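Local coordinates for response regulator CheY-like protein (Mesorhizobium loti, PDB 3SNK) that probably serves as the CheY-like receiver domain of a longer pilus assembly protein whose other part is likely to bind and hydrolyse ATP, at residues A31-A36 against K116-K121; I62-L67 against N125-H130; P76-A81 against V106-S111; V104-R107 against D112-H115. One frame throughout, in Å; residues are numbered along the deposited sequence.

Interaction 1. Residues A31-A36 against K116-K121; sequences ATRLDA and KPLDGK
Arg33 reaches from the last turns of helix 24-36 to the bend where helix 120-129 starts, and Gly120 meets its guanidinium over one face. The glycine CA sits 3.5 Å above the guanidinium plane, displaced toward the rim of the group, and the closest pair is Arg33 NE and Gly120 CA, 3.6 Å apart. That is the close part of the contact. The reach comes from a chain extended from CG to NE (chi2 -173°, chi3 -175°), which carries the charged end past the Leu118 side chain running the other way, with Arg33 NH1 3.8 Å from Leu118 CD1. The leucine methyl approaches obliquely, neither squarely over the face nor at the edge. In the CheY-like receiver fold this is where the first and last helices, neighbours on one face of the parallel sheet, come near the loop after the final strand; that loop carries a cis peptide between Lys116 and Pro117, as receiver domains commonly do. Leu118 also rests on Phe26 and Val93. With Arg33 cut back to an alanine, Gly120 CA is likely to lose its flat cover and Leu118 CD1 its arginine contact. The outer part is much looser. No hydrogen bond ties the two segments, and Asp119, exposed and at the N-cap of helix 120-129, starts its side chain away from residues 31-36 and makes no contact with them.

Interaction 2. Residues I62-L67 against N125-H130; sequences IVILDL and NAVTFH
No ring comes between Ile62 and Val127, whose methyl groups meet directly; the flat groups lie to one side, at the end of helix 120-129. There His130 turns one ring face to Phe129, whose CD2 stands 3.8 Å above the imidazole plane and over its centre, while His130 CE1 lies in the plane of the phenyl ring, at its edge. His130 NE2 is probably hydrogen-bonded to Ser111 OG, which would limit the turn of the imidazole. The contact proper is aliphatic. Ile62 CD1 packs at 3.6 Å against Val127 CG1 and also comes 3.9 Å from Val127 O. With Ile62 chi2 at 147°, short of a staggered value, CD1 ends against Val127. Two residues along the strand, Ile64 CD1 approaches the other valine branch, Val127 CG2, at a looser 4.3 Å, so Val127 offers one methyl to each isoleucine. The backbones stay well apart, with 7.6 Å between Ile62 CA and Val127 CA. This is the packing of a receiver domain's last helix on the central strand of its parallel sheet; Leu34 and Ile91 join Val127 in the same layer. No hydrogen bond or charge pair crosses here, so between these two segments it is shape and the exclusion of water, not a directional bond, that hold helix to strand.

Interaction 3. Residues P76-A81 against V106-S111; sequences PGIVEA and VRMNAS
Val79 and Met108 bring their backbones to within 5.3 Å, CA to CA, as the first turn of helix 78-82 passes the C-terminal part of helix 99-107, beyond which Asn109 leaves helical geometry with a positive phi of 53°. Val79 fits its two methyls against this region. Val79 CG1 stands 3.6 Å from Arg107 O, and Val79 CG2 lies 3.8 Å from Arg107 CB while also touching Met108 CG at 4.0 Å. The arginine side chain crosses the valine at about a right angle, and Val79 CG2 meets the guanidinium obliquely, neither over its face nor at its edge. On the buried side Ile78 meets Met108, which is selenomethionine in this crystal. Ile78 CG1 is 3.8 Å from Met108 SE, and the bend at the end of the long side chain (chi3 88°) brings Met108 CE back against Ile78 CD1 at 4.0 Å. Were Val79 an alanine, a gap would probably open beside Arg107 CB and Met108 CG, leaving the bent arginine freer to move. No hydrogen bond joins the two segments, but Arg82, at the end of the same short helix, donates to the carbonyl oxygens of Met108 and Asn109 and so ties down the turn that leaves helix 99-107. Phe50 continues the apolar layer over both Ile78 and Met108. Two successive helices meeting on one face of a parallel sheet are what is expected of a CheY-like receiver domain.

Interaction 4. Residues V104-R107 against D112-H115; sequences VLVR and DWLH
Leu105 holds CG opposite its backbone N (chi1 -175°), and Trp113 holds its own CG opposite the carbonyl carbon (chi1 -68°); these two choices send the side chains at each other from opposite directions, so that Leu105 CG and CD2 come down over the indole face. Leu105 CD2 stands 3.5 Å from the centroid of the five-membered ring of Trp113 and only 10° off its normal, a CH-pi contact squarely over the face. The branch point joins in, with Leu105 CG 3.5 Å from Trp113 NE1. Val106, the next residue, comes instead at the edge: its CG2 lies close to the ring plane, 3.7 Å from Trp113 CH2. The indole is thus held on one face and along its benzene rim by consecutive residues of one helix turn. The helix and strand belong to a beta-alpha-beta crossover, in which helix 99-107 links strand 90-94 to the edge strand 112-115; Leu105 also rests on Ala92 of the first of these. A water in the plane of the indole closes the contact, accepting from Trp113 NE1 at 2.9 Å and donating to Leu105 O at 2.6 Å. That carbonyl lies in the last turn of the helix, where the amide four residues on, Asn109 N, bonds to Val106 O instead. The apolar contact therefore carries a small polar bridge at its rim, which satisfies the indole N-H and gives a late helix carbonyl a donor.

The four contacts lie around one five-stranded parallel sheet of order 2-1-3-4-5. Interactions 1 and 2 share helix 120-129, with centres 10 Å apart; Leu34 packs on both Ile64 and Val127, and Lys116 forms a salt bridge to Asp66, positions where receiver domains usually carry the conserved lysine and phospho-acceptor aspartate. Interactions 3 and 4 share helix 99-107, centres 9 Å apart, and interaction 3 lies across the chain's centre from interaction 1. Along the chain, interactions 3 and 4 are nested inside the loops closed by interactions 1 and 2, which cross each other. Leu65 touching Met108 connects interactions 2 and 3 through the central strand, so strand 62-68 carries a helical layer on each of its two faces.

Interaction 1. Residues A31-A36 against K116-K121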
loop_
_atom_site.group_PDB
_atom_site.type_symbol
_atom_site.label_atom_id
_atom_site.label_comp_id
_atom_site.label_asym_id
_atom_site.label_seq_id
_atom_site.Cartn_x
_atom_site.Cartn_y
_atom_site.Cartn_z
ATOM N N ALA A 31 8.956 -6.335 -2.156
ATOM C CA ALA A 31 10.187 -5.725 -1.634
ATOM C C ALA A 31 11.370 -6.019 -2.554
ATOM O O ALA A 31 12.143 -5.110 -2.828
ATOM C CB ALA A 31 10.489 -6.197 -0.225
ATOM N N THR A 32 11.477 -7.260 -3.078
ATOM C CA THR A 32 12.540 -7.649 -3.999
ATOM C C THR A 32 12.464 -6.796 -5.280
ATOM O O THR A 32 13.489 -6.287 -5.729
ATOM C CB THR A 32 12.466 -9.151 -4.308
ATOM O OG1 THR A 32 12.578 -9.867 -3.078
ATOM C CG2 THR A 32 13.576 -9.622 -5.225
ATOM N N ARG A 33 11.276 -6.696 -5.884
ATOM C CA ARG A 33 11.074 -5.929 -7.128
ATOM C C ARG A 33 11.501 -4.480 -7.001
ATOM O O ARG A 33 12.203 -3.961 -7.874
ATOM C CB ARG A 33 9.603 -5.969 -7.587
ATOM C CG ARG A 33 9.298 -7.191 -8.440
ATOM C CD ARG A 33 7.913 -7.172 -9.048
ATOM N NE ARG A 33 7.633 -8.425 -9.751
ATOM C CZ ARG A 33 6.692 -9.300 -9.397
ATOM N NH1 ARG A 33 5.903 -9.054 -8.355
ATOM N NH2 ARG A 33 6.520 -10.416 -10.095
ATOM N N LEU A 34 11.077 -3.832 -5.927
ATOM C CA LEU A 34 11.333 -2.408 -5.719
ATOM C C LEU A 34 12.768 -2.149 -5.294
ATOM O O LEU A 34 13.349 -1.156 -5.737
ATOM C CB LEU A 34 10.341 -1.808 -4.701
ATOM C CG LEU A 34 8.858 -1.758 -5.125
ATOM C CD1 LEU A 34 8.023 -1.021 -4.070
ATOM C CD2 LEU A 34 8.666 -1.051 -6.487
ATOM N N ASP A 35 13.349 -3.043 -4.473
ATOM C CA ASP A 35 14.736 -2.942 -4.041
ATOM C C ASP A 35 15.702 -3.199 -5.213
ATOM O O ASP A 35 16.793 -2.629 -5.203
ATOM C CB ASP A 35 15.034 -3.876 -2.853
ATOM C CG ASP A 35 14.645 -3.284 -1.492
ATOM O OD1 ASP A 35 14.277 -2.102 -1.443
ATOM O OD2 ASP A 35 14.743 -4.006 -0.477
ATOM N N ALA A 36 15.307 -4.026 -6.226
ATOM C CA ALA A 36 16.136 -4.276 -7.418
ATOM C C ALA A 36 16.242 -2.995 -8.280
ATOM O O ALA A 36 17.239 -2.807 -8.966
ATOM C CB ALA A 36 15.582 -5.427 -8.236
ATOM N N LYS A 116 -4.771 -8.957 -7.357
ATOM C CA LYS A 116 -3.891 -10.107 -7.128
ATOM C C LYS A 116 -4.231 -11.297 -8.055
ATOM O O LYS A 116 -5.418 -11.592 -8.233
ATOM C CB LYS A 116 -3.982 -10.562 -5.671
ATOM C CG LYS A 116 -2.844 -10.084 -4.789
ATOM C CD LYS A 116 -2.993 -10.656 -3.385
ATOM C CE LYS A 116 -1.906 -10.215 -2.441
ATOM N NZ LYS A 116 -2.107 -10.798 -1.095
ATOM N N PRO A 117 -3.234 -12.020 -8.634
ATOM C CA PRO A 117 -1.773 -11.818 -8.527
ATOM C C PRO A 117 -1.310 -10.651 -9.394
ATOM O O PRO A 117 -1.668 -10.583 -10.575
ATOM C CB PRO A 117 -1.202 -13.168 -9.000
ATOM C CG PRO A 117 -2.214 -13.694 -9.972
ATOM C CD PRO A 117 -3.559 -13.172 -9.510
ATOM N N LEU A 118 -0.562 -9.700 -8.809
ATOM C CA LEU A 118 -0.131 -8.557 -9.613
ATOM C C LEU A 118 1.066 -8.920 -10.465
ATOM O O LEU A 118 1.945 -9.656 -10.016
ATOM C CB LEU A 118 0.139 -7.260 -8.808
ATOM C CG LEU A 118 0.991 -7.276 -7.520
ATOM C CD1 LEU A 118 2.489 -7.411 -7.808
ATOM C CD2 LEU A 118 0.816 -5.971 -6.780
ATOM N N ASP A 119 1.074 -8.431 -11.713
ATOM C CA ASP A 119 2.197 -8.636 -12.622
ATOM C C ASP A 119 3.270 -7.595 -12.279
ATOM O O ASP A 119 2.969 -6.583 -11.621
ATOM C CB ASP A 119 1.761 -8.569 -14.108
ATOM C CG ASP A 119 0.942 -7.348 -14.496
ATOM O OD1 ASP A 119 -0.145 -7.148 -13.905
ATOM O OD2 ASP A 119 1.356 -6.628 -15.433
ATOM N N GLY A 120 4.509 -7.884 -12.670
ATOM C CA GLY A 120 5.664 -7.027 -12.425
ATOM C C GLY A 120 5.473 -5.611 -12.921
ATOM O O GLY A 120 5.556 -4.661 -12.131
ATOM N N LYS A 121 5.143 -5.481 -14.222
ATOM C CA LYS A 121 4.933 -4.224 -14.937
ATOM C C LYS A 121 3.912 -3.289 -14.259
ATOM O O LYS A 121 4.190 -2.098 -14.139
ATOM C CB LYS A 121 4.494 -4.498 -16.382
#

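Interaction 2. Residues I62-L67 against N125-H130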
loop_
_atom_site.group_PDB
_atom_site.type_symbol
_atom_site.label_atom_id
_atom_site.label_comp_id
_atom_site.label_asym_id
_atom_site.label_seq_id
_atom_site.Cartn_x
_atom_site.Cartn_y
_atom_site.Cartn_z
ATOM N N ILE A 62 5.628 6.678 -0.643
ATOM C CA ILE A 62 4.540 5.840 -1.153
ATOM C C ILE A 62 4.179 4.807 -0.131
ATOM O O ILE A 62 5.067 4.230 0.495
ATOM C CB ILE A 62 4.949 5.113 -2.493
ATOM C CG1 ILE A 62 5.322 6.085 -3.602
ATOM C CG2 ILE A 62 3.870 4.130 -2.986
ATOM C CD1 ILE A 62 6.383 5.528 -4.504
ATOM N N VAL A 63 2.889 4.496 -0.038
ATOM C CA VAL A 63 2.369 3.416 0.784
ATOM C C VAL A 63 1.791 2.346 -0.144
ATOM O O VAL A 63 1.099 2.670 -1.111
ATOM C CB VAL A 63 1.321 3.913 1.812
ATOM C CG1 VAL A 63 0.611 2.755 2.504
ATOM C CG2 VAL A 63 1.981 4.797 2.848
ATOM N N ILE A 64 2.072 1.080 0.143
ATOM C CA ILE A 64 1.490 -0.044 -0.591
ATOM C C ILE A 64 0.696 -0.825 0.417
ATOM O O ILE A 64 1.242 -1.319 1.420
ATOM C CB ILE A 64 2.479 -0.904 -1.390
ATOM C CG1 ILE A 64 3.210 -0.036 -2.434
ATOM C CG2 ILE A 64 1.742 -2.081 -2.072
ATOM C CD1 ILE A 64 4.413 -0.666 -3.063
ATOM N N LEU A 65 -0.604 -0.875 0.200
ATOM C CA LEU A 65 -1.460 -1.522 1.172
ATOM C C LEU A 65 -2.121 -2.753 0.548
ATOM O O LEU A 65 -2.887 -2.650 -0.405
ATOM C CB LEU A 65 -2.489 -0.521 1.738
ATOM C CG LEU A 65 -3.509 -1.041 2.756
ATOM C CD1 LEU A 65 -2.832 -1.503 4.061
ATOM C CD2 LEU A 65 -4.552 0.016 3.039
ATOM N N ASP A 66 -1.747 -3.924 1.068
ATOM C CA ASP A 66 -2.339 -5.188 0.640
ATOM C C ASP A 66 -3.559 -5.450 1.505
ATOM O O ASP A 66 -3.421 -5.832 2.665
ATOM C CB ASP A 66 -1.331 -6.349 0.747
ATOM C CG ASP A 66 -1.873 -7.727 0.385
ATOM O OD1 ASP A 66 -2.951 -7.796 -0.264
ATOM O OD2 ASP A 66 -1.178 -8.742 0.689
ATOM N N LEU A 67 -4.742 -5.224 0.937
ATOM C CA LEU A 67 -6.028 -5.400 1.604
ATOM C C LEU A 67 -6.493 -6.862 1.601
ATOM O O LEU A 67 -7.312 -7.237 2.441
ATOM C CB LEU A 67 -7.077 -4.513 0.924
ATOM C CG LEU A 67 -6.851 -3.016 1.094
ATOM C CD1 LEU A 67 -7.553 -2.253 0.032
ATOM C CD2 LEU A 67 -7.301 -2.564 2.483
ATOM N N ASN A 125 4.773 0.355 -12.843
ATOM C CA ASN A 125 4.096 1.477 -13.489
ATOM C C ASN A 125 3.458 2.382 -12.435
ATOM O O ASN A 125 3.551 3.609 -12.533
ATOM C CB ASN A 125 3.027 0.979 -14.462
ATOM C CG ASN A 125 3.542 0.520 -15.810
ATOM O OD1 ASN A 125 4.725 0.184 -15.998
ATOM N ND2 ASN A 125 2.640 0.476 -16.780
ATOM N N ALA A 126 2.829 1.769 -11.413
ATOM C CA ALA A 126 2.166 2.489 -10.330
ATOM C C ALA A 126 3.173 3.253 -9.463
ATOM O O ALA A 126 2.959 4.425 -9.190
ATOM C CB ALA A 126 1.354 1.529 -9.488
ATOM N N VAL A 127 4.292 2.632 -9.096
ATOM C CA VAL A 127 5.292 3.273 -8.240
ATOM C C VAL A 127 6.071 4.393 -8.994
ATOM O O VAL A 127 6.248 5.475 -8.431
ATOM C CB VAL A 127 6.241 2.222 -7.593
ATOM C CG1 VAL A 127 7.317 2.892 -6.743
ATOM C CG2 VAL A 127 5.446 1.250 -6.726
ATOM N N THR A 128 6.530 4.130 -10.237
ATOM C CA THR A 128 7.337 5.081 -11.014
ATOM C C THR A 128 6.538 6.277 -11.490
ATOM O O THR A 128 7.143 7.323 -11.721
ATOM C CB THR A 128 8.059 4.426 -12.198
ATOM O OG1 THR A 128 7.097 3.880 -13.099
ATOM C CG2 THR A 128 9.096 3.387 -11.757
ATOM N N PHE A 129 5.201 6.150 -11.611
ATOM C CA PHE A 129 4.305 7.252 -11.979
ATOM C C PHE A 129 4.425 8.408 -10.969
ATOM O O PHE A 129 4.277 9.569 -11.348
ATOM C CB PHE A 129 2.844 6.768 -12.049
ATOM C CG PHE A 129 1.827 7.845 -12.356
ATOM C CD1 PHE A 129 1.575 8.233 -13.668
ATOM C CD2 PHE A 129 1.143 8.492 -11.331
ATOM C CE1 PHE A 129 0.667 9.260 -13.950
ATOM C CE2 PHE A 129 0.231 9.516 -11.611
ATOM C CZ PHE A 129 -0.001 9.893 -12.921
ATOM N N HIS A 130 4.674 8.089 -9.687
ATOM C CA HIS A 130 4.784 9.114 -8.646
ATOM C C HIS A 130 6.236 9.633 -8.486
ATOM O O HIS A 130 6.487 10.446 -7.595
ATOM C CB HIS A 130 4.234 8.575 -7.318
ATOM C CG HIS A 130 2.799 8.151 -7.412
ATOM N ND1 HIS A 130 1.766 9.082 -7.438
ATOM C CD2 HIS A 130 2.272 6.910 -7.519
ATOM C CE1 HIS A 130 0.653 8.375 -7.537
ATOM N NE2 HIS A 130 0.908 7.062 -7.586
#

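Interaction 3. Residues P76-A81 against V106-S111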
loop_
_atom_site.group_PDB
_atom_site.type_symbol
_atom_site.label_atom_id
_atom_site.label_comp_id
_atom_site.label_asym_id
_atom_site.label_seq_id
_atom_site.Cartn_x
_atom_site.Cartn_y
_atom_site.Cartn_z
ATOM N N PRO A 76 -13.408 0.123 11.834
ATOM C CA PRO A 76 -14.110 1.402 12.053
ATOM C C PRO A 76 -13.415 2.723 11.664
ATOM O O PRO A 76 -14.084 3.580 11.069
ATOM C CB PRO A 76 -14.448 1.382 13.556
ATOM C CG PRO A 76 -13.880 0.102 14.105
ATOM C CD PRO A 76 -13.673 -0.812 12.949
ATOM N N GLY A 77 -12.147 2.930 11.998
ATOM C CA GLY A 77 -11.549 4.224 11.639
ATOM C C GLY A 77 -10.550 4.207 10.495
ATOM O O GLY A 77 -9.629 5.030 10.478
ATOM N N ILE A 78 -10.739 3.298 9.516
ATOM C CA ILE A 78 -9.811 3.095 8.408
ATOM C C ILE A 78 -9.572 4.346 7.513
ATOM O O ILE A 78 -8.417 4.615 7.181
ATOM C CB ILE A 78 -10.174 1.837 7.543
ATOM C CG1 ILE A 78 -9.051 1.476 6.532
ATOM C CG2 ILE A 78 -11.530 1.941 6.857
ATOM C CD1 ILE A 78 -7.687 1.303 7.151
ATOM N N VAL A 79 -10.624 5.086 7.127
ATOM C CA VAL A 79 -10.485 6.263 6.255
ATOM C C VAL A 79 -9.782 7.396 7.010
ATOM O O VAL A 79 -8.966 8.117 6.401
ATOM C CB VAL A 79 -11.833 6.701 5.628
ATOM C CG1 VAL A 79 -11.676 7.974 4.799
ATOM C CG2 VAL A 79 -12.404 5.560 4.758
ATOM N N GLU A 80 -10.043 7.496 8.328
ATOM C CA GLU A 80 -9.412 8.484 9.209
ATOM C C GLU A 80 -7.954 8.124 9.402
ATOM O O GLU A 80 -7.123 9.026 9.427
ATOM C CB GLU A 80 -10.111 8.580 10.575
ATOM C CG GLU A 80 -11.513 9.163 10.547
ATOM C CD GLU A 80 -12.635 8.169 10.302
ATOM O OE1 GLU A 80 -12.363 7.036 9.838
ATOM O OE2 GLU A 80 -13.803 8.550 10.536
ATOM N N ALA A 81 -7.636 6.812 9.519
ATOM C CA ALA A 81 -6.249 6.349 9.651
ATOM C C ALA A 81 -5.465 6.648 8.364
ATOM O O ALA A 81 -4.276 6.951 8.447
ATOM C CB ALA A 81 -6.182 4.863 10.000
ATOM N N VAL A 106 -12.798 3.755 -2.213
ATOM C CA VAL A 106 -12.927 5.036 -2.895
ATOM C C VAL A 106 -12.580 6.170 -1.901
ATOM O O VAL A 106 -11.785 7.036 -2.248
ATOM C CB VAL A 106 -14.305 5.257 -3.569
ATOM C CG1 VAL A 106 -14.500 6.724 -3.954
ATOM C CG2 VAL A 106 -14.469 4.367 -4.792
ATOM N N ARG A 107 -13.117 6.117 -0.669
ATOM C CA ARG A 107 -12.874 7.145 0.341
ATOM C C ARG A 107 -11.425 7.164 0.797
ATOM O O ARG A 107 -10.953 8.200 1.244
ATOM C CB ARG A 107 -13.792 6.973 1.552
ATOM C CG ARG A 107 -15.253 7.223 1.238
ATOM C CD ARG A 107 -16.041 7.524 2.498
ATOM N NE ARG A 107 -16.094 6.385 3.414
ATOM C CZ ARG A 107 -17.021 5.434 3.374
ATOM N NH1 ARG A 107 -17.980 5.470 2.454
ATOM N NH2 ARG A 107 -16.997 4.439 4.251
HETATM N N MSE A 108 -10.727 6.027 0.696
HETATM C CA MSE A 108 -9.316 5.933 1.055
HETATM C C MSE A 108 -8.406 6.589 0.026
HETATM O O MSE A 108 -7.224 6.737 0.290
HETATM C CB MSE A 108 -8.902 4.493 1.331
HETATM C CG MSE A 108 -9.322 4.090 2.738
HETATM SE SE MSE A 108 -8.853 2.295 2.858
HETATM C CE MSE A 108 -7.002 2.627 3.491
ATOM N N ASN A 109 -8.939 7.012 -1.123
ATOM C CA ASN A 109 -8.212 7.833 -2.078
ATOM C C ASN A 109 -6.835 7.220 -2.469
ATOM O O ASN A 109 -5.765 7.837 -2.290
ATOM C CB ASN A 109 -8.046 9.270 -1.475
ATOM C CG ASN A 109 -7.565 10.295 -2.460
ATOM O OD1 ASN A 109 -7.490 10.057 -3.661
ATOM N ND2 ASN A 109 -7.260 11.479 -1.982
ATOM N N ALA A 110 -6.891 5.998 -3.004
ATOM C CA ALA A 110 -5.733 5.297 -3.527
ATOM C C ALA A 110 -5.512 5.739 -4.962
ATOM O O ALA A 110 -6.482 6.014 -5.668
ATOM C CB ALA A 110 -5.949 3.791 -3.442
ATOM N N SER A 111 -4.249 5.866 -5.397
ATOM C CA SER A 111 -3.966 6.288 -6.775
ATOM C C SER A 111 -4.136 5.113 -7.710
ATOM O O SER A 111 -4.590 5.287 -8.845
ATOM C CB SER A 111 -2.554 6.848 -6.894
ATOM O OG SER A 111 -1.574 5.836 -6.723
#

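Interaction 4. Residues V104-R107 against D112-H115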
loop_
_atom_site.group_PDB
_atom_site.type_symbol
_atom_site.label_atom_id
_atom_site.label_comp_id
_atom_site.label_asym_id
_atom_site.label_seq_id
_atom_site.Cartn_x
_atom_site.Cartn_y
_atom_site.Cartn_z
ATOM N N VAL A 104 -15.514 2.202 0.637
ATOM C CA VAL A 104 -14.484 2.513 1.630
ATOM C C VAL A 104 -13.197 2.763 0.884
ATOM O O VAL A 104 -12.535 3.759 1.170
ATOM C CB VAL A 104 -14.312 1.414 2.718
ATOM C CG1 VAL A 104 -13.232 1.809 3.717
ATOM C CG2 VAL A 104 -15.627 1.131 3.439
ATOM N N LEU A 105 -12.850 1.866 -0.085
ATOM C CA LEU A 105 -11.648 1.996 -0.905
ATOM C C LEU A 105 -11.650 3.346 -1.664
ATOM O O LEU A 105 -10.627 4.015 -1.712
ATOM C CB LEU A 105 -11.449 0.806 -1.876
ATOM C CG LEU A 105 -10.146 0.817 -2.700
ATOM C CD1 LEU A 105 -8.906 0.873 -1.810
ATOM C CD2 LEU A 105 -10.066 -0.364 -3.618
ATOM N N VAL A 106 -12.798 3.755 -2.213
ATOM C CA VAL A 106 -12.927 5.036 -2.895
ATOM C C VAL A 106 -12.580 6.170 -1.901
ATOM O O VAL A 106 -11.785 7.036 -2.248
ATOM C CB VAL A 106 -14.305 5.257 -3.569
ATOM C CG1 VAL A 106 -14.500 6.724 -3.954
ATOM C CG2 VAL A 106 -14.469 4.367 -4.792
ATOM N N ARG A 107 -13.117 6.117 -0.669
ATOM C CA ARG A 107 -12.874 7.145 0.341
ATOM C C ARG A 107 -11.425 7.164 0.797
ATOM O O ARG A 107 -10.953 8.200 1.244
ATOM C CB ARG A 107 -13.792 6.973 1.552
ATOM C CG ARG A 107 -15.253 7.223 1.238
ATOM C CD ARG A 107 -16.041 7.524 2.498
ATOM N NE ARG A 107 -16.094 6.385 3.414
ATOM C CZ ARG A 107 -17.021 5.434 3.374
ATOM N NH1 ARG A 107 -17.980 5.470 2.454
ATOM N NH2 ARG A 107 -16.997 4.439 4.251
ATOM N N ASP A 112 -3.800 3.898 -7.225
ATOM C CA ASP A 112 -3.920 2.709 -8.044
ATOM C C ASP A 112 -4.621 1.568 -7.290
ATOM O O ASP A 112 -4.403 1.383 -6.101
ATOM C CB ASP A 112 -2.525 2.259 -8.547
ATOM C CG ASP A 112 -1.721 3.340 -9.280
ATOM O OD1 ASP A 112 -1.932 3.515 -10.494
ATOM O OD2 ASP A 112 -0.874 3.999 -8.632
ATOM N N TRP A 113 -5.461 0.814 -8.003
ATOM C CA TRP A 113 -6.155 -0.370 -7.504
ATOM C C TRP A 113 -5.642 -1.623 -8.239
ATOM O O TRP A 113 -6.130 -1.941 -9.317
ATOM C CB TRP A 113 -7.659 -0.249 -7.705
ATOM C CG TRP A 113 -8.403 0.780 -6.904
ATOM C CD1 TRP A 113 -7.897 1.706 -6.035
ATOM C CD2 TRP A 113 -9.808 1.017 -6.978
ATOM N NE1 TRP A 113 -8.911 2.507 -5.559
ATOM C CE2 TRP A 113 -10.099 2.095 -6.113
ATOM C CE3 TRP A 113 -10.863 0.398 -7.676
ATOM C CZ2 TRP A 113 -11.405 2.553 -5.906
ATOM C CZ3 TRP A 113 -12.152 0.862 -7.480
ATOM C CH2 TRP A 113 -12.411 1.939 -6.620
ATOM N N LEU A 114 -4.678 -2.330 -7.664
ATOM C CA LEU A 114 -4.109 -3.507 -8.316
ATOM C C LEU A 114 -4.784 -4.766 -7.807
ATOM O O LEU A 114 -5.140 -4.847 -6.630
ATOM C CB LEU A 114 -2.586 -3.553 -8.115
ATOM C CG LEU A 114 -1.815 -2.253 -8.503
ATOM C CD1 LEU A 114 -0.344 -2.350 -8.121
ATOM C CD2 LEU A 114 -1.949 -1.930 -9.998
ATOM N N HIS A 115 -5.029 -5.715 -8.715
ATOM C CA HIS A 115 -5.719 -6.974 -8.445
ATOM C C HIS A 115 -4.707 -8.120 -8.413
ATOM O O HIS A 115 -3.881 -8.235 -9.318
ATOM C CB HIS A 115 -6.819 -7.189 -9.511
ATOM C CG HIS A 115 -7.706 -8.380 -9.287
ATOM N ND1 HIS A 115 -8.666 -8.394 -8.283
ATOM C CD2 HIS A 115 -7.795 -9.537 -9.992
ATOM C CE1 HIS A 115 -9.274 -9.570 -8.382
ATOM N NE2 HIS A 115 -8.782 -10.296 -9.392
HETATM O O HOH W 1 -9.276 4.725 -3.768
#